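Local coordinates for calcium-binding EF hand family protein (Arabidopsis thaliana, PDB 6YIG) that probably acts as an endocytic adaptor of the plant TPLATE complex, its N-terminal EH domain holding calcium in an EF-hand loop, at residues A[36-50]-A[67-79]. Sequence-based numbering, arbitrary orientation.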
ATOM      1  N   PHE A  36      -4.708  -4.053   8.449  1.00 13.90           N
ATOM      2  CA  PHE A  36      -5.352  -3.782   7.172  1.00 13.16           C
ATOM      3  C   PHE A  36      -4.946  -4.814   6.130  1.00 15.05           C
ATOM      4  O   PHE A  36      -5.794  -5.376   5.427  1.00 16.88           O
ATOM      5  CB  PHE A  36      -5.001  -2.372   6.708  1.00 13.89           C
ATOM      6  CG  PHE A  36      -5.616  -2.001   5.388  1.00 15.23           C
ATOM      7  CD1 PHE A  36      -6.938  -1.652   5.301  1.00 19.81           C
ATOM      8  CD2 PHE A  36      -4.865  -2.031   4.241  1.00 15.24           C
ATOM      9  CE1 PHE A  36      -7.501  -1.312   4.069  1.00 18.80           C
ATOM     10  CE2 PHE A  36      -5.423  -1.722   3.028  1.00 17.83           C
ATOM     11  CZ  PHE A  36      -6.728  -1.344   2.951  1.00 16.62           C
ATOM     12  N   PHE A  37      -3.661  -5.113   6.039  1.00 16.44           N
ATOM     13  CA  PHE A  37      -3.191  -6.008   4.983  1.00 16.65           C
ATOM     14  C   PHE A  37      -3.396  -7.467   5.295  1.00 19.23           C
ATOM     15  O   PHE A  37      -3.106  -8.309   4.435  1.00 17.53           O
ATOM     16  CB  PHE A  37      -1.727  -5.684   4.673  1.00 16.89           C
ATOM     17  CG  PHE A  37      -1.570  -4.365   3.924  1.00 17.84           C
ATOM     18  CD1 PHE A  37      -2.277  -4.137   2.762  1.00 19.75           C
ATOM     19  CD2 PHE A  37      -0.740  -3.375   4.394  1.00 26.81           C
ATOM     20  CE1 PHE A  37      -2.172  -2.918   2.076  1.00 22.09           C
ATOM     21  CE2 PHE A  37      -0.606  -2.169   3.706  1.00 24.73           C
ATOM     22  CZ  PHE A  37      -1.328  -1.944   2.558  1.00 21.02           C
ATOM     23  N   GLN A  38      -3.933  -7.804   6.464  1.00 15.85           N
ATOM     24  CA  GLN A  38      -4.407  -9.170   6.660  1.00 17.45           C
ATOM     25  C   GLN A  38      -5.510  -9.507   5.671  1.00 18.74           C
ATOM     26  O   GLN A  38      -5.764 -10.688   5.428  1.00 25.03           O
ATOM     27  CB  GLN A  38      -4.860  -9.353   8.098  1.00 25.71           C
ATOM     28  CG  GLN A  38      -3.688  -9.529   9.047  1.00 31.04           C
ATOM     29  CD  GLN A  38      -4.103 -10.057  10.392  1.00 44.07           C
ATOM     30  OE1 GLN A  38      -4.581  -9.306  11.246  1.00 50.28           O
ATOM     31  NE2 GLN A  38      -3.928 -11.368  10.595  1.00 45.17           N
ATOM     32  N   GLY A  39      -6.133  -8.511   5.059  1.00 18.37           N
ATOM     33  CA  GLY A  39      -7.103  -8.755   4.012  1.00 20.20           C
ATOM     34  C   GLY A  39      -6.556  -8.821   2.601  1.00 20.50           C
ATOM     35  O   GLY A  39      -7.335  -8.916   1.641  1.00 17.94           O
ATOM     36  N   SER A  40      -5.231  -8.832   2.438  1.00 16.41           N
ATOM     37  CA  SER A  40      -4.640  -8.743   1.117  1.00 15.23           C
ATOM     38  C   SER A  40      -4.356 -10.083   0.456  1.00 15.98           C
ATOM     39  O   SER A  40      -4.118 -10.109  -0.757  1.00 18.41           O
ATOM     40  CB  SER A  40      -3.312  -7.986   1.183  1.00 16.42           C
ATOM     41  OG  SER A  40      -2.344  -8.781   1.808  1.00 17.65           O
ATOM     42  N   GLY A  41      -4.323 -11.167   1.217  1.00 18.25           N
ATOM     43  CA  GLY A  41      -3.964 -12.456   0.654  1.00 20.55           C
ATOM     44  C   GLY A  41      -2.500 -12.664   0.358  1.00 21.38           C
ATOM     45  O   GLY A  41      -2.134 -13.709  -0.197  1.00 24.37           O
ATOM     46  N   LEU A  42      -1.643 -11.732   0.741  1.00 15.51           N
ATOM     47  CA  LEU A  42      -0.220 -11.812   0.486  1.00 15.35           C
ATOM     48  C   LEU A  42       0.536 -12.409   1.674  1.00 17.05           C
ATOM     49  O   LEU A  42       0.089 -12.371   2.821  1.00 19.07           O
ATOM     50  CB  LEU A  42       0.344 -10.432   0.183  1.00 13.64           C
ATOM     51  CG  LEU A  42      -0.248  -9.710  -1.036  1.00 14.64           C
ATOM     52  CD1 LEU A  42       0.435  -8.345  -1.201  1.00 14.61           C
ATOM     53  CD2 LEU A  42      -0.114 -10.535  -2.301  1.00 17.26           C
ATOM     54  N   SER A  43       1.709 -12.956   1.371  1.00 15.60           N
ATOM     55  CA  SER A  43       2.577 -13.508   2.389  1.00 16.23           C
ATOM     56  C   SER A  43       3.113 -12.419   3.309  1.00 14.56           C
ATOM     57  O   SER A  43       3.245 -11.249   2.927  1.00 14.45           O
ATOM     58  CB  SER A  43       3.736 -14.252   1.729  1.00 18.18           C
ATOM     59  OG  SER A  43       4.683 -13.337   1.244  1.00 19.39           O
ATOM     60  N   LYS A  44       3.453 -12.823   4.535  0.61 17.77           N
ATOM     61  CA  LYS A  44       4.059 -11.875   5.457  0.61 15.40           C
ATOM     62  C   LYS A  44       5.407 -11.390   4.938  0.61 16.88           C
ATOM     63  O   LYS A  44       5.783 -10.246   5.198  0.61 15.35           O
ATOM     64  CB  LYS A  44       4.198 -12.489   6.849  0.61 18.39           C
ATOM     65  CG  LYS A  44       2.884 -13.030   7.408  0.61 20.79           C
ATOM     66  CD  LYS A  44       1.823 -11.955   7.563  0.61 28.50           C
ATOM     67  CE  LYS A  44       0.490 -12.536   8.026  0.61 28.46           C
ATOM     68  NZ  LYS A  44      -0.565 -12.428   6.984  0.61 33.10           N
ATOM     69  N   GLN A  45       6.133 -12.224   4.186  1.00 16.52           N
ATOM     70  CA  GLN A  45       7.406 -11.787   3.633  1.00 16.44           C
ATOM     71  C   GLN A  45       7.212 -10.645   2.651  1.00 15.50           C
ATOM     72  O   GLN A  45       7.949  -9.655   2.680  1.00 16.27           O
ATOM     73  CB  GLN A  45       8.119 -12.956   2.934  1.00 16.81           C
ATOM     74  CG  GLN A  45       8.624 -13.994   3.882  1.00 24.81           C
ATOM     75  CD  GLN A  45       7.686 -15.173   4.002  1.00 27.27           C
ATOM     76  OE1 GLN A  45       6.450 -15.047   3.882  1.00 23.89           O
ATOM     77  NE2 GLN A  45       8.267 -16.343   4.252  1.00 25.99           N
ATOM     78  N   VAL A  46       6.221 -10.774   1.760  1.00 14.57           N
ATOM     79  CA  VAL A  46       5.969  -9.731   0.778  1.00 13.35           C
ATOM     80  C   VAL A  46       5.489  -8.469   1.478  1.00 12.65           C
ATOM     81  O   VAL A  46       5.929  -7.350   1.156  1.00 13.23           O
ATOM     82  CB  VAL A  46       4.965 -10.243  -0.267  1.00 13.78           C
ATOM     83  CG1 VAL A  46       4.452  -9.118  -1.139  1.00 19.64           C
ATOM     84  CG2 VAL A  46       5.594 -11.324  -1.127  1.00 17.09           C
ATOM     85  N   LEU A  47       4.599  -8.615   2.473  1.00 12.11           N
ATOM     86  CA  LEU A  47       4.078  -7.436   3.158  1.00 11.69           C
ATOM     87  C   LEU A  47       5.172  -6.727   3.946  1.00 11.73           C
ATOM     88  O   LEU A  47       5.188  -5.498   4.020  1.00 13.37           O
ATOM     89  CB  LEU A  47       2.922  -7.822   4.068  1.00 12.34           C
ATOM     90  CG  LEU A  47       1.663  -8.282   3.334  1.00 13.30           C
ATOM     91  CD1 LEU A  47       0.668  -8.877   4.300  1.00 15.56           C
ATOM     92  CD2 LEU A  47       1.094  -7.118   2.545  1.00 14.21           C
ATOM     93  N   ALA A  48       6.108  -7.486   4.532  1.00 13.04           N
ATOM     94  CA  ALA A  48       7.259  -6.866   5.176  1.00 12.68           C
ATOM     95  C   ALA A  48       8.082  -6.052   4.186  1.00 14.52           C
ATOM     96  O   ALA A  48       8.512  -4.934   4.492  1.00 14.46           O
ATOM     97  CB  ALA A  48       8.146  -7.931   5.828  1.00 14.85           C
ATOM     98  N   GLN A  49       8.304  -6.590   2.984  0.54 13.98           N
ATOM     99  CA  GLN A  49       9.093  -5.873   1.989  0.54 13.48           C
ATOM    100  C   GLN A  49       8.369  -4.619   1.523  0.54 12.94           C
ATOM    101  O   GLN A  49       8.997  -3.576   1.340  0.54 12.48           O
ATOM    102  CB  GLN A  49       9.415  -6.788   0.806  0.54 16.05           C
ATOM    103  CG  GLN A  49      10.374  -6.190  -0.207  0.54 18.72           C
ATOM    104  CD  GLN A  49      10.875  -7.224  -1.229  0.54 18.99           C
ATOM    105  OE1 GLN A  49      10.441  -7.235  -2.376  0.54 21.56           O
ATOM    106  NE2 GLN A  49      11.790  -8.080  -0.810  0.54 24.53           N
ATOM    107  N   ILE A  50       7.046  -4.697   1.365  1.00 12.31           N
ATOM    108  CA  ILE A  50       6.256  -3.531   0.977  1.00 12.04           C
ATOM    109  C   ILE A  50       6.300  -2.464   2.060  1.00 12.58           C
ATOM    110  O   ILE A  50       6.498  -1.284   1.763  1.00 12.99           O
ATOM    111  CB  ILE A  50       4.816  -3.968   0.643  1.00 10.84           C
ATOM    112  CG1 ILE A  50       4.817  -4.729  -0.685  1.00 12.43           C
ATOM    113  CG2 ILE A  50       3.887  -2.782   0.558  1.00 12.08           C
ATOM    114  CD1 ILE A  50       3.564  -5.420  -1.019  1.00 14.03           C
ATOM    115  N   PHE A  67       1.264   5.324   1.911  1.00 12.21           N
ATOM    116  CA  PHE A  67       0.261   4.277   1.987  1.00 10.39           C
ATOM    117  C   PHE A  67      -0.311   3.976   0.615  1.00 10.98           C
ATOM    118  O   PHE A  67      -0.510   2.805   0.267  1.00 10.95           O
ATOM    119  CB  PHE A  67      -0.854   4.647   2.961  1.00 11.04           C
ATOM    120  CG  PHE A  67      -1.865   3.553   3.154  1.00 11.88           C
ATOM    121  CD1 PHE A  67      -1.526   2.392   3.811  1.00 12.63           C
ATOM    122  CD2 PHE A  67      -3.139   3.674   2.652  1.00 14.28           C
ATOM    123  CE1 PHE A  67      -2.470   1.368   3.970  1.00 14.09           C
ATOM    124  CE2 PHE A  67      -4.077   2.660   2.808  1.00 15.91           C
ATOM    125  CZ  PHE A  67      -3.741   1.523   3.481  1.00 14.29           C
ATOM    126  N   TYR A  68      -0.573   5.008  -0.186  1.00 11.46           N
ATOM    127  CA  TYR A  68      -1.036   4.736  -1.540  1.00 12.10           C
ATOM    128  C   TYR A  68       0.011   3.935  -2.302  1.00 13.02           C
ATOM    129  O   TYR A  68      -0.328   3.027  -3.072  1.00 13.08           O
ATOM    130  CB  TYR A  68      -1.367   6.018  -2.287  1.00 12.78           C
ATOM    131  CG  TYR A  68      -2.606   6.797  -1.886  1.00 13.49           C
ATOM    132  CD1 TYR A  68      -3.297   6.556  -0.708  1.00 13.86           C
ATOM    133  CD2 TYR A  68      -3.035   7.828  -2.692  1.00 13.20           C
ATOM    134  CE1 TYR A  68      -4.381   7.332  -0.355  1.00 13.92           C
ATOM    135  CE2 TYR A  68      -4.115   8.599  -2.358  1.00 15.86           C
ATOM    136  CZ  TYR A  68      -4.798   8.331  -1.186  1.00 14.85           C
ATOM    137  OH  TYR A  68      -5.893   9.135  -0.887  1.00 18.14           O
ATOM    138  N   ASN A  69       1.293   4.249  -2.103  1.00 12.26           N
ATOM    139  CA  ASN A  69       2.331   3.457  -2.747  1.00 11.94           C
ATOM    140  C   ASN A  69       2.342   2.021  -2.231  1.00 13.11           C
ATOM    141  O   ASN A  69       2.541   1.078  -3.008  1.00 12.23           O
ATOM    142  CB  ASN A  69       3.705   4.090  -2.561  1.00 13.48           C
ATOM    143  CG  ASN A  69       3.922   5.295  -3.460  1.00 14.77           C
ATOM    144  OD1 ASN A  69       3.315   5.420  -4.518  1.00 17.92           O
ATOM    145  ND2 ASN A  69       4.794   6.179  -3.043  1.00 17.09           N
ATOM    146  N   SER A  70       2.103   1.818  -0.933  0.59 10.13           N
ATOM    147  CA  SER A  70       2.025   0.435  -0.451  0.59 11.20           C
ATOM    148  C   SER A  70       0.838  -0.290  -1.071  0.59 12.34           C
ATOM    149  O   SER A  70       0.914  -1.493  -1.321  0.59 12.20           O
ATOM    150  CB  SER A  70       1.952   0.376   1.076  0.59 11.47           C
ATOM    151  OG  SER A  70       0.657   0.665   1.595  0.59 12.67           O
ATOM    152  N   LEU A  71      -0.262   0.417  -1.313  1.00 11.62           N
ATOM    153  CA  LEU A  71      -1.416  -0.180  -1.991  1.00 11.83           C
ATOM    154  C   LEU A  71      -1.065  -0.572  -3.423  1.00 11.43           C
ATOM    155  O   LEU A  71      -1.469  -1.642  -3.908  1.00 12.11           O
ATOM    156  CB  LEU A  71      -2.587   0.810  -1.979  1.00 13.01           C
ATOM    157  CG  LEU A  71      -3.269   1.021  -0.617  1.00 12.50           C
ATOM    158  CD1 LEU A  71      -4.238   2.219  -0.735  1.00 14.68           C
ATOM    159  CD2 LEU A  71      -3.956  -0.219  -0.092  1.00 13.60           C
ATOM    160  N   ARG A  72      -0.310   0.288  -4.123  1.00 12.52           N
ATOM    161  CA  ARG A  72       0.107  -0.022  -5.484  1.00 11.39           C
ATOM    162  C   ARG A  72       0.998  -1.250  -5.514  1.00 10.39           C
ATOM    163  O   ARG A  72       0.855  -2.107  -6.387  1.00 11.78           O
ATOM    164  CB  ARG A  72       0.833   1.171  -6.113  1.00 11.47           C
ATOM    165  CG  ARG A  72      -0.045   2.369  -6.335  1.00 14.30           C
ATOM    166  CD  ARG A  72       0.712   3.564  -6.928  1.00 13.82           C
ATOM    167  NE  ARG A  72      -0.236   4.659  -7.149  1.00 16.76           N
ATOM    168  CZ  ARG A  72      -0.384   5.710  -6.343  1.00 16.31           C
ATOM    169  NH1 ARG A  72       0.390   5.889  -5.289  1.00 14.50           N
ATOM    170  NH2 ARG A  72      -1.318   6.599  -6.607  1.00 19.47           N
ATOM    171  N   LEU A  73       1.943  -1.340  -4.586  1.00 10.61           N
ATOM    172  CA  LEU A  73       2.799  -2.518  -4.537  1.00 10.81           C
ATOM    173  C   LEU A  73       1.986  -3.760  -4.221  1.00 11.14           C
ATOM    174  O   LEU A  73       2.293  -4.846  -4.740  1.00 12.37           O
ATOM    175  CB  LEU A  73       3.898  -2.298  -3.521  1.00 11.59           C
ATOM    176  CG  LEU A  73       4.933  -1.255  -3.910  1.00 11.16           C
ATOM    177  CD1 LEU A  73       5.863  -0.956  -2.739  1.00 16.88           C
ATOM    178  CD2 LEU A  73       5.720  -1.674  -5.143  1.00 14.68           C
ATOM    179  N   VAL A  74       0.977  -3.642  -3.349  1.00 11.60           N
ATOM    180  CA  VAL A  74       0.088  -4.770  -3.078  1.00 11.37           C
ATOM    181  C   VAL A  74      -0.631  -5.218  -4.348  1.00 11.39           C
ATOM    182  O   VAL A  74      -0.726  -6.417  -4.629  1.00 13.92           O
ATOM    183  CB  VAL A  74      -0.895  -4.448  -1.940  1.00 11.23           C
ATOM    184  CG1 VAL A  74      -2.027  -5.462  -1.893  1.00 13.20           C
ATOM    185  CG2 VAL A  74      -0.155  -4.376  -0.621  1.00 14.17           C
ATOM    186  N   THR A  75      -1.137  -4.286  -5.146  1.00 11.14           N
ATOM    187  CA  THR A  75      -1.747  -4.686  -6.411  1.00 11.70           C
ATOM    188  C   THR A  75      -0.772  -5.450  -7.293  1.00 14.19           C
ATOM    189  O   THR A  75      -1.123  -6.483  -7.882  1.00 15.30           O
ATOM    190  CB  THR A  75      -2.272  -3.454  -7.145  1.00 12.49           C
ATOM    191  OG1 THR A  75      -3.272  -2.874  -6.317  1.00 13.13           O
ATOM    192  CG2 THR A  75      -2.854  -3.822  -8.517  1.00 15.37           C
ATOM    193  N   VAL A  76       0.453  -4.941  -7.445  1.00 13.18           N
ATOM    194  CA  VAL A  76       1.428  -5.653  -8.269  1.00 15.64           C
ATOM    195  C   VAL A  76       1.653  -7.060  -7.727  1.00 15.33           C
ATOM    196  O   VAL A  76       1.679  -8.035  -8.486  1.00 15.22           O
ATOM    197  CB  VAL A  76       2.736  -4.844  -8.356  1.00 16.06           C
ATOM    198  CG1 VAL A  76       3.798  -5.636  -9.084  1.00 17.15           C
ATOM    199  CG2 VAL A  76       2.468  -3.505  -9.037  1.00 17.00           C
ATOM    200  N   ALA A  77       1.789  -7.195  -6.403  1.00 13.68           N
ATOM    201  CA  ALA A  77       1.979  -8.527  -5.822  1.00 13.93           C
ATOM    202  C   ALA A  77       0.753  -9.411  -6.022  1.00 16.48           C
ATOM    203  O   ALA A  77       0.891 -10.633  -6.206  1.00 17.06           O
ATOM    204  CB  ALA A  77       2.327  -8.409  -4.342  1.00 14.84           C
ATOM    205  N   GLN A  78      -0.452  -8.842  -5.967  1.00 14.63           N
ATOM    206  CA  GLN A  78      -1.662  -9.622  -6.225  1.00 16.54           C
ATOM    207  C   GLN A  78      -1.754 -10.072  -7.681  1.00 18.58           C
ATOM    208  O   GLN A  78      -2.424 -11.075  -7.971  1.00 21.40           O
ATOM    209  CB  GLN A  78      -2.900  -8.816  -5.833  1.00 15.96           C
ATOM    210  CG  GLN A  78      -3.052  -8.621  -4.333  1.00 15.14           C
ATOM    211  CD  GLN A  78      -4.326  -7.878  -3.949  1.00 14.69           C
ATOM    212  OE1 GLN A  78      -4.829  -7.065  -4.721  1.00 14.81           O
ATOM    213  NE2 GLN A  78      -4.831  -8.135  -2.749  1.00 16.28           N
ATOM    214  N   SER A  79      -1.102  -9.358  -8.598  1.00 22.98           N
ATOM    215  CA  SER A  79      -1.039  -9.777  -9.993  1.00 24.90           C
ATOM    216  C   SER A  79      -0.004 -10.871 -10.202  1.00 26.09           C
ATOM    217  O   SER A  79       0.185 -11.341 -11.334  1.00 28.67           O
ATOM    218  CB  SER A  79      -0.748  -8.569 -10.889  1.00 28.92           C
ATOM    219  OG  SER A  79       0.640  -8.346 -11.031  1.00 33.93           O
TER
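Phe-36, Phe-37, Leu-42 and Ile-50 pack on one side of helix 67-78 in a buried, almost wholly apolar contact at the heart of the EH domain, where the end of the first EF-hand and the linker to the second meet the last helix of the EF-hand pair. Phe-37 is the knob: its ring enters the hole made by Phe-67, Ser-70, Leu-71 and Val-74, with CE1 3.7 Å from Val-74 CG2 and the ring edge turned to Leu-71 CD2. Phe-67 joins it to Phe-36 in an aromatic cluster. The edge of Phe-67 points at the face of Phe-36 in an offset edge-to-face pair, planes at 64°, whereas its meeting with Phe-37 is oblique. The trans chi1 of Phe-36 (180°) carries its ring beside the carbonyl carbon and up to Phe-67 CZ, and its CD2 lies above one face of Phe-37, near the rim of the ring. Beyond the aromatics, Val-74 splits its methyls: CG2 faces Phe-37 and Ile-50, while CG1 lies 3.9 Å from Leu-42 CD1. Both Leu-42 methyls rest against Ala-77 CB, and Ile-50 sets CG2 3.7 Å from Ser-70 CB and CG1 against Leu-73 CB, the helices 44-50 and 67-78 running roughly antiparallel. One polar bond crosses the contact: Gln-78 NE2 donates to Ser-40 O at 2.9 Å, with an N-H...O angle of 161° and the acceptor close to the amide plane of Gln-78; NE2 also bonds Lys-104 O. Ser-40 OG accepts from Leu-42 N, closing an ST turn, and donates to Phe-37 O. Hydrophobic burial thus joins the two EF-hands, while the amide of Gln-78 ties the linker and the C-terminal tail to the same helix end.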